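Mannitol dehydrogenase (Pseudomonas fluorescens, PDB 1LJ8) probably catalyses the NAD-dependent interconversion of mannitol and fructose, as a long-chain dehydrogenase. Local coordinates at residues S302-T307 with P383-P388; V328-A333 with A404-A409. All blocks are in the same frame, centred on the assembly; numbering follows the deposited sequence.

Contact 1 (S302-T307 with P383-P388)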
ATOM      1  N   SER A 302     -10.634  -6.231   6.083  1.00 11.95           N
ATOM      2  CA  SER A 302     -12.030  -6.020   5.677  1.00 11.43           C
ATOM      3  C   SER A 302     -12.113  -5.644   4.199  1.00 12.02           C
ATOM      4  O   SER A 302     -13.043  -6.079   3.490  1.00 13.27           O
ATOM      5  CB  SER A 302     -12.672  -4.906   6.537  1.00 12.16           C
ATOM      6  OG  SER A 302     -12.899  -5.419   7.836  1.00 13.72           O
ATOM      7  N   HIS A 303     -11.126  -4.860   3.736  1.00 11.65           N
ATOM      8  CA  HIS A 303     -11.128  -4.455   2.306  1.00 12.59           C
ATOM      9  C   HIS A 303     -11.120  -5.724   1.462  1.00 12.04           C
ATOM     10  O   HIS A 303     -11.912  -5.842   0.523  1.00 11.57           O
ATOM     11  CB  HIS A 303      -9.878  -3.630   1.966  1.00 12.19           C
ATOM     12  CG  HIS A 303     -10.120  -2.165   1.779  1.00 12.94           C
ATOM     13  ND1 HIS A 303      -9.072  -1.270   1.620  1.00 13.81           N
ATOM     14  CD2 HIS A 303     -11.260  -1.430   1.715  1.00 14.42           C
ATOM     15  CE1 HIS A 303      -9.562  -0.048   1.471  1.00 15.48           C
ATOM     16  NE2 HIS A 303     -10.883  -0.117   1.523  1.00 14.91           N
ATOM     17  N   LEU A 304     -10.216  -6.673   1.752  1.00 11.54           N
ATOM     18  CA  LEU A 304     -10.204  -7.904   0.931  1.00 13.37           C
ATOM     19  C   LEU A 304     -11.478  -8.700   1.060  1.00 13.62           C
ATOM     20  O   LEU A 304     -11.980  -9.271   0.077  1.00 12.36           O
ATOM     21  CB  LEU A 304      -9.025  -8.831   1.248  1.00 13.18           C
ATOM     22  CG  LEU A 304      -7.619  -8.448   0.839  1.00 17.50           C
ATOM     23  CD1 LEU A 304      -6.770  -9.743   0.736  1.00 15.27           C
ATOM     24  CD2 LEU A 304      -7.619  -7.794  -0.565  1.00 14.61           C
ATOM     25  N   ALA A 305     -12.031  -8.742   2.270  1.00 13.10           N
ATOM     26  CA  ALA A 305     -13.282  -9.486   2.457  1.00 13.15           C
ATOM     27  C   ALA A 305     -14.431  -8.883   1.644  1.00 13.36           C
ATOM     28  O   ALA A 305     -15.320  -9.597   1.175  1.00 13.86           O
ATOM     29  CB  ALA A 305     -13.661  -9.522   3.963  1.00 13.87           C
ATOM     30  N   LEU A 306     -14.425  -7.573   1.472  1.00 13.05           N
ATOM     31  CA  LEU A 306     -15.478  -6.935   0.676  1.00 13.03           C
ATOM     32  C   LEU A 306     -15.265  -6.941  -0.838  1.00 14.09           C
ATOM     33  O   LEU A 306     -16.209  -7.034  -1.659  1.00 13.65           O
ATOM     34  CB  LEU A 306     -15.577  -5.444   1.031  1.00 12.20           C
ATOM     35  CG  LEU A 306     -15.905  -5.051   2.462  1.00 14.16           C
ATOM     36  CD1 LEU A 306     -15.718  -3.507   2.677  1.00 14.15           C
ATOM     37  CD2 LEU A 306     -17.371  -5.480   2.674  1.00 15.04           C
ATOM     38  N   THR A 307     -14.006  -6.826  -1.203  1.00 12.33           N
ATOM     39  CA  THR A 307     -13.695  -6.544  -2.602  1.00 13.35           C
ATOM     40  C   THR A 307     -13.908  -7.592  -3.674  1.00 11.77           C
ATOM     41  O   THR A 307     -14.374  -7.257  -4.788  1.00 12.54           O
ATOM     42  CB  THR A 307     -12.270  -5.950  -2.668  1.00 12.32           C
ATOM     43  OG1 THR A 307     -12.202  -5.072  -3.809  1.00 13.05           O
ATOM     44  CG2 THR A 307     -11.184  -7.045  -2.825  1.00 11.73           C
ATOM     45  N   PRO A 383      -1.301 -12.930   1.867  1.00 12.93           N
ATOM     46  CA  PRO A 383      -0.420 -13.312   2.988  1.00 12.55           C
ATOM     47  C   PRO A 383      -0.191 -12.209   4.011  1.00 13.87           C
ATOM     48  O   PRO A 383       0.235 -12.494   5.132  1.00 14.23           O
ATOM     49  CB  PRO A 383       0.902 -13.760   2.287  1.00 13.91           C
ATOM     50  CG  PRO A 383       0.880 -12.963   0.957  1.00 12.93           C
ATOM     51  CD  PRO A 383      -0.616 -13.061   0.559  1.00 13.86           C
ATOM     52  N   LYS A 384      -0.454 -10.953   3.634  1.00 12.94           N
ATOM     53  CA  LYS A 384      -0.310  -9.857   4.585  1.00 13.10           C
ATOM     54  C   LYS A 384      -1.595  -9.543   5.333  1.00 13.66           C
ATOM     55  O   LYS A 384      -1.565  -9.295   6.538  1.00 15.96           O
ATOM     56  CB  LYS A 384       0.098  -8.552   3.873  1.00 14.47           C
ATOM     57  CG  LYS A 384       1.581  -8.353   3.748  1.00 17.86           C
ATOM     58  CD  LYS A 384       2.219  -9.389   2.879  1.00 16.83           C
ATOM     59  CE  LYS A 384       3.738  -9.147   2.807  1.00 19.64           C
ATOM     60  NZ  LYS A 384       4.435 -10.264   2.129  1.00 19.19           N
ATOM     61  N   PHE A 385      -2.714  -9.554   4.607  1.00 12.63           N
ATOM     62  CA  PHE A 385      -3.984  -9.083   5.164  1.00 11.88           C
ATOM     63  C   PHE A 385      -4.938 -10.093   5.746  1.00 13.47           C
ATOM     64  O   PHE A 385      -5.723  -9.728   6.646  1.00 13.30           O
ATOM     65  CB  PHE A 385      -4.840  -8.358   4.090  1.00 12.33           C
ATOM     66  CG  PHE A 385      -4.166  -7.193   3.390  1.00 13.61           C
ATOM     67  CD1 PHE A 385      -4.786  -6.616   2.259  1.00 12.75           C
ATOM     68  CD2 PHE A 385      -2.944  -6.633   3.850  1.00 12.61           C
ATOM     69  CE1 PHE A 385      -4.190  -5.486   1.596  1.00 12.06           C
ATOM     70  CE2 PHE A 385      -2.342  -5.512   3.188  1.00 11.71           C
ATOM     71  CZ  PHE A 385      -2.968  -4.942   2.070  1.00 11.38           C
ATOM     72  N   THR A 386      -4.877 -11.323   5.228  1.00 12.48           N
ATOM     73  CA  THR A 386      -5.889 -12.336   5.549  1.00 12.86           C
ATOM     74  C   THR A 386      -5.362 -13.671   6.070  1.00 13.54           C
ATOM     75  O   THR A 386      -5.906 -14.249   7.008  1.00 12.45           O
ATOM     76  CB  THR A 386      -6.704 -12.571   4.274  1.00 14.14           C
ATOM     77  OG1 THR A 386      -7.196 -11.298   3.822  1.00 11.87           O
ATOM     78  CG2 THR A 386      -7.851 -13.598   4.500  1.00 13.93           C
ATOM     79  N   VAL A 387      -4.294 -14.168   5.451  1.00 11.53           N
ATOM     80  CA  VAL A 387      -3.770 -15.429   5.906  1.00 12.36           C
ATOM     81  C   VAL A 387      -3.365 -15.457   7.390  1.00 12.60           C
ATOM     82  O   VAL A 387      -3.575 -16.474   8.044  1.00 14.22           O
ATOM     83  CB  VAL A 387      -2.607 -15.904   4.984  1.00 12.43           C
ATOM     84  CG1 VAL A 387      -1.999 -17.202   5.520  1.00 12.35           C
ATOM     85  CG2 VAL A 387      -3.148 -16.162   3.567  1.00 13.29           C
ATOM     86  N   PRO A 388      -2.782 -14.371   7.945  1.00 13.03           N
ATOM     87  CA  PRO A 388      -2.417 -14.443   9.385  1.00 15.31           C
ATOM     88  C   PRO A 388      -3.653 -14.715  10.262  1.00 16.30           C
ATOM     89  O   PRO A 388      -3.619 -15.530  11.219  1.00 15.73           O
ATOM     90  CB  PRO A 388      -1.791 -13.073   9.646  1.00 16.47           C
ATOM     91  CG  PRO A 388      -1.060 -12.824   8.347  1.00 15.73           C
ATOM     92  CD  PRO A 388      -2.144 -13.189   7.317  1.00 14.05           C
TER
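Leu304 faces Phe385 and Thr386 where the middle of helix 289-313 passes the break between helix 378-385 and helix 387-396. The backbones come nearest at Leu304 and Phe385, whose CA atoms are 7.6 Å apart, and no hydrogen bond joins the two segments. Residues 302-307 are regular helix, with Leu306 N bonded to Ser302 O, whereas segment 383-388 leaves helical geometry at Thr386, which also occupies the N-cap position of the next helix without making a capping bond through its side chain.

Between the two segments the Leu304 side chain does the reaching. Its CG, anti to the carbonyl carbon (chi1 -71°), meets the edge of the Phe385 ring in the ring plane, 3.7 Å from Phe385 CD1, and the two side chains cross at about a right angle. The CD1 methyl of Leu304 turns to Thr386 OG1, at 3.5 Å, a van der Waals contact with the hydroxyl oxygen. A branched aliphatic chain suits this place because CG can meet the ring edge while CD1 reaches Thr386. Replacing Leu304 with an alanine would probably open a gap beside the Phe385 ring edge and leave Thr386 OG1 without its methyl neighbour.

Phe385 also touches Glu133 and Asn191, both NAD-binding residues, so this edge of the C-terminal domain borders the cofactor site, the ring lying about 6 Å from the bound NAD (nearest atoms). Lys384 adds a salt bridge to Asp140. The contact is buried and, apart from the Thr386 hydroxyl, apolar, so close fit and burial from water probably hold the ring against helix 289-313.

Contact 2 (V328-A333 with A404-A409); sequences VAYMRA and ALVVAA
Tyr330 spans the distance from helix 325-339 to Leu405 and Val406 on helix 401-413, and the apolar contacts all gather at the far end of its ring. With CG anti to the backbone N (chi1 173°), the side chain extends straight out from its helix; a long aromatic suits the place, since the nearest CA atoms, those of Tyr330 and Leu405, are 10.4 Å apart. The CD2 methyl of Leu405 lies 3.9 Å from Tyr330 CZ, in an oblique approach. Val406 CG2 comes instead at the ring edge, near its plane, 4.4 Å from Tyr330 CZ.

Here two helices of the helical C-terminal domain are bridged by one side chain, beside helix 289-313: Leu309 of that helix packs on Tyr330, and Ala305 on Val406. Leu488 of helix 463-488 also touches the tyrosine.

The polar part of the contact belongs to the phenol oxygen. No hydrogen bond links the two segments, but Tyr330 OH donates a hydrogen bond to the backbone O of Arg402, in the first turn of helix 401-413. This satisfies a buried hydroxyl, on which carbon atoms also pack: Leu405 CB lies 3.7 Å from Tyr330 OH, and Val406 CG2 is 3.3 Å from Tyr330 OH.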
ATOM      1  N   VAL A 328     -22.145  -5.121   4.909  1.00 14.46           N
ATOM      2  CA  VAL A 328     -21.806  -4.476   6.175  1.00 15.18           C
ATOM      3  C   VAL A 328     -21.842  -5.491   7.296  1.00 14.25           C
ATOM      4  O   VAL A 328     -20.944  -5.537   8.132  1.00 15.34           O
ATOM      5  CB  VAL A 328     -22.815  -3.308   6.508  1.00 16.33           C
ATOM      6  CG1 VAL A 328     -22.465  -2.656   7.817  1.00 17.51           C
ATOM      7  CG2 VAL A 328     -22.800  -2.254   5.378  1.00 19.08           C
ATOM      8  N   ALA A 329     -22.894  -6.322   7.328  1.00 16.87           N
ATOM      9  CA  ALA A 329     -23.010  -7.344   8.395  1.00 17.15           C
ATOM     10  C   ALA A 329     -21.862  -8.357   8.323  1.00 16.82           C
ATOM     11  O   ALA A 329     -21.303  -8.794   9.353  1.00 16.80           O
ATOM     12  CB  ALA A 329     -24.359  -8.053   8.294  1.00 18.83           C
ATOM     13  N   TYR A 330     -21.524  -8.754   7.106  1.00 15.80           N
ATOM     14  CA  TYR A 330     -20.394  -9.681   6.923  1.00 15.99           C
ATOM     15  C   TYR A 330     -19.068  -9.069   7.414  1.00 14.39           C
ATOM     16  O   TYR A 330     -18.307  -9.730   8.143  1.00 13.71           O
ATOM     17  CB  TYR A 330     -20.306 -10.066   5.437  1.00 15.00           C
ATOM     18  CG  TYR A 330     -19.088 -10.898   5.053  1.00 13.99           C
ATOM     19  CD1 TYR A 330     -18.861 -12.163   5.599  1.00 15.72           C
ATOM     20  CD2 TYR A 330     -18.187 -10.413   4.111  1.00 13.80           C
ATOM     21  CE1 TYR A 330     -17.753 -12.927   5.199  1.00 14.62           C
ATOM     22  CE2 TYR A 330     -17.084 -11.153   3.703  1.00 13.54           C
ATOM     23  CZ  TYR A 330     -16.874 -12.411   4.246  1.00 14.89           C
ATOM     24  OH  TYR A 330     -15.794 -13.175   3.825  1.00 13.64           O
HETATM   25  N   MSE A 331     -18.779  -7.820   7.026  1.00 14.68           N
HETATM   26  CA  MSE A 331     -17.546  -7.141   7.506  1.00 13.96           C
HETATM   27  C   MSE A 331     -17.520  -7.050   9.042  1.00 15.02           C
HETATM   28  O   MSE A 331     -16.490  -7.313   9.689  1.00 13.98           O
HETATM   29  CB  MSE A 331     -17.466  -5.708   6.940  1.00 14.18           C
HETATM   30  CG  MSE A 331     -16.408  -4.789   7.623  1.00 13.21           C
HETATM   31 SE   MSE A 331     -16.447  -3.075   6.612  1.00 23.64          SE
HETATM   32  CE  MSE A 331     -15.225  -2.059   7.762  1.00 14.73           C
ATOM     33  N   ARG A 332     -18.657  -6.681   9.638  1.00 14.19           N
ATOM     34  CA  ARG A 332     -18.688  -6.585  11.098  1.00 15.33           C
ATOM     35  C   ARG A 332     -18.447  -7.939  11.753  1.00 14.80           C
ATOM     36  O   ARG A 332     -17.732  -8.036  12.760  1.00 15.19           O
ATOM     37  CB  ARG A 332     -20.030  -6.009  11.581  1.00 17.30           C
ATOM     38  CG  ARG A 332     -20.245  -4.552  11.288  1.00 20.24           C
ATOM     39  CD  ARG A 332     -21.454  -4.064  12.087  1.00 25.99           C
ATOM     40  NE  ARG A 332     -21.886  -2.711  11.722  1.00 30.32           N
ATOM     41  CZ  ARG A 332     -21.349  -1.577  12.183  1.00 32.33           C
ATOM     42  NH1 ARG A 332     -20.331  -1.600  13.038  1.00 34.63           N
ATOM     43  NH2 ARG A 332     -21.869  -0.412  11.808  1.00 32.15           N
ATOM     44  N   ALA A 333     -19.024  -8.990  11.179  1.00 13.60           N
ATOM     45  CA  ALA A 333     -18.824 -10.328  11.760  1.00 15.50           C
ATOM     46  C   ALA A 333     -17.345 -10.739  11.623  1.00 15.31           C
ATOM     47  O   ALA A 333     -16.745 -11.285  12.538  1.00 14.60           O
ATOM     48  CB  ALA A 333     -19.718 -11.352  11.054  1.00 15.65           C
ATOM     49  N   ALA A 404     -12.731 -18.167   4.969  1.00 13.09           N
ATOM     50  CA  ALA A 404     -12.622 -19.032   3.788  1.00 14.01           C
ATOM     51  C   ALA A 404     -13.385 -18.423   2.629  1.00 13.49           C
ATOM     52  O   ALA A 404     -12.978 -18.577   1.482  1.00 14.01           O
ATOM     53  CB  ALA A 404     -13.185 -20.500   4.094  1.00 13.77           C
ATOM     54  N   LEU A 405     -14.478 -17.736   2.918  1.00 11.96           N
ATOM     55  CA  LEU A 405     -15.284 -17.128   1.846  1.00 12.68           C
ATOM     56  C   LEU A 405     -14.462 -16.069   1.111  1.00 12.81           C
ATOM     57  O   LEU A 405     -14.639 -15.904  -0.093  1.00 12.57           O
ATOM     58  CB  LEU A 405     -16.595 -16.501   2.417  1.00 12.81           C
ATOM     59  CG  LEU A 405     -17.495 -15.804   1.372  1.00 12.68           C
ATOM     60  CD1 LEU A 405     -17.983 -16.869   0.329  1.00 12.74           C
ATOM     61  CD2 LEU A 405     -18.709 -15.138   2.069  1.00 13.98           C
ATOM     62  N   VAL A 406     -13.577 -15.350   1.816  1.00 12.87           N
ATOM     63  CA  VAL A 406     -12.742 -14.347   1.133  1.00 13.03           C
ATOM     64  C   VAL A 406     -11.874 -15.032   0.058  1.00 12.06           C
ATOM     65  O   VAL A 406     -11.709 -14.526  -1.071  1.00 13.30           O
ATOM     66  CB  VAL A 406     -11.799 -13.615   2.122  1.00 13.34           C
ATOM     67  CG1 VAL A 406     -11.037 -12.489   1.348  1.00 14.69           C
ATOM     68  CG2 VAL A 406     -12.586 -13.025   3.300  1.00 13.78           C
ATOM     69  N   VAL A 407     -11.277 -16.172   0.426  1.00 12.44           N
ATOM     70  CA  VAL A 407     -10.403 -16.919  -0.481  1.00 12.30           C
ATOM     71  C   VAL A 407     -11.223 -17.545  -1.637  1.00 12.76           C
ATOM     72  O   VAL A 407     -10.762 -17.585  -2.787  1.00 12.58           O
ATOM     73  CB  VAL A 407      -9.603 -18.031   0.296  1.00 14.30           C
ATOM     74  CG1 VAL A 407      -8.599 -18.773  -0.658  1.00 13.43           C
ATOM     75  CG2 VAL A 407      -8.812 -17.386   1.431  1.00 12.26           C
ATOM     76  N   ALA A 408     -12.405 -18.083  -1.312  1.00 12.90           N
ATOM     77  CA  ALA A 408     -13.277 -18.663  -2.315  1.00 13.32           C
ATOM     78  C   ALA A 408     -13.719 -17.545  -3.305  1.00 13.11           C
ATOM     79  O   ALA A 408     -13.811 -17.767  -4.547  1.00 12.94           O
ATOM     80  CB  ALA A 408     -14.525 -19.288  -1.611  1.00 13.41           C
ATOM     81  N   ALA A 409     -14.019 -16.368  -2.755  1.00 12.99           N
ATOM     82  CA  ALA A 409     -14.473 -15.231  -3.599  1.00 13.35           C
ATOM     83  C   ALA A 409     -13.351 -14.872  -4.574  1.00 13.29           C
ATOM     84  O   ALA A 409     -13.589 -14.619  -5.762  1.00 12.01           O
ATOM     85  CB  ALA A 409     -14.821 -14.001  -2.715  1.00 12.39           C
TER

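From the N terminus, the NAD-binding Rossmann domain comes first, and helix 289-313 then supplies the opening segment of contact 1. Helix 325-339 follows with the first half of contact 2. The chain returns at 383-388, closing contact 1 over 75 intervening residues, and at 404-409 on helix 401-413, which follows helix 387-396, closing contact 2 over 70; the two loops therefore cross rather than nest. Their centres are 9 Å apart, and they touch at several points, among them Ala305 CA and Val406 CG2, 3.7 Å apart. Helix 289-313 is thus the shared neighbour, linking helices 325-339 and 401-413 to the 383-388 bend, which lies nearer the cofactor.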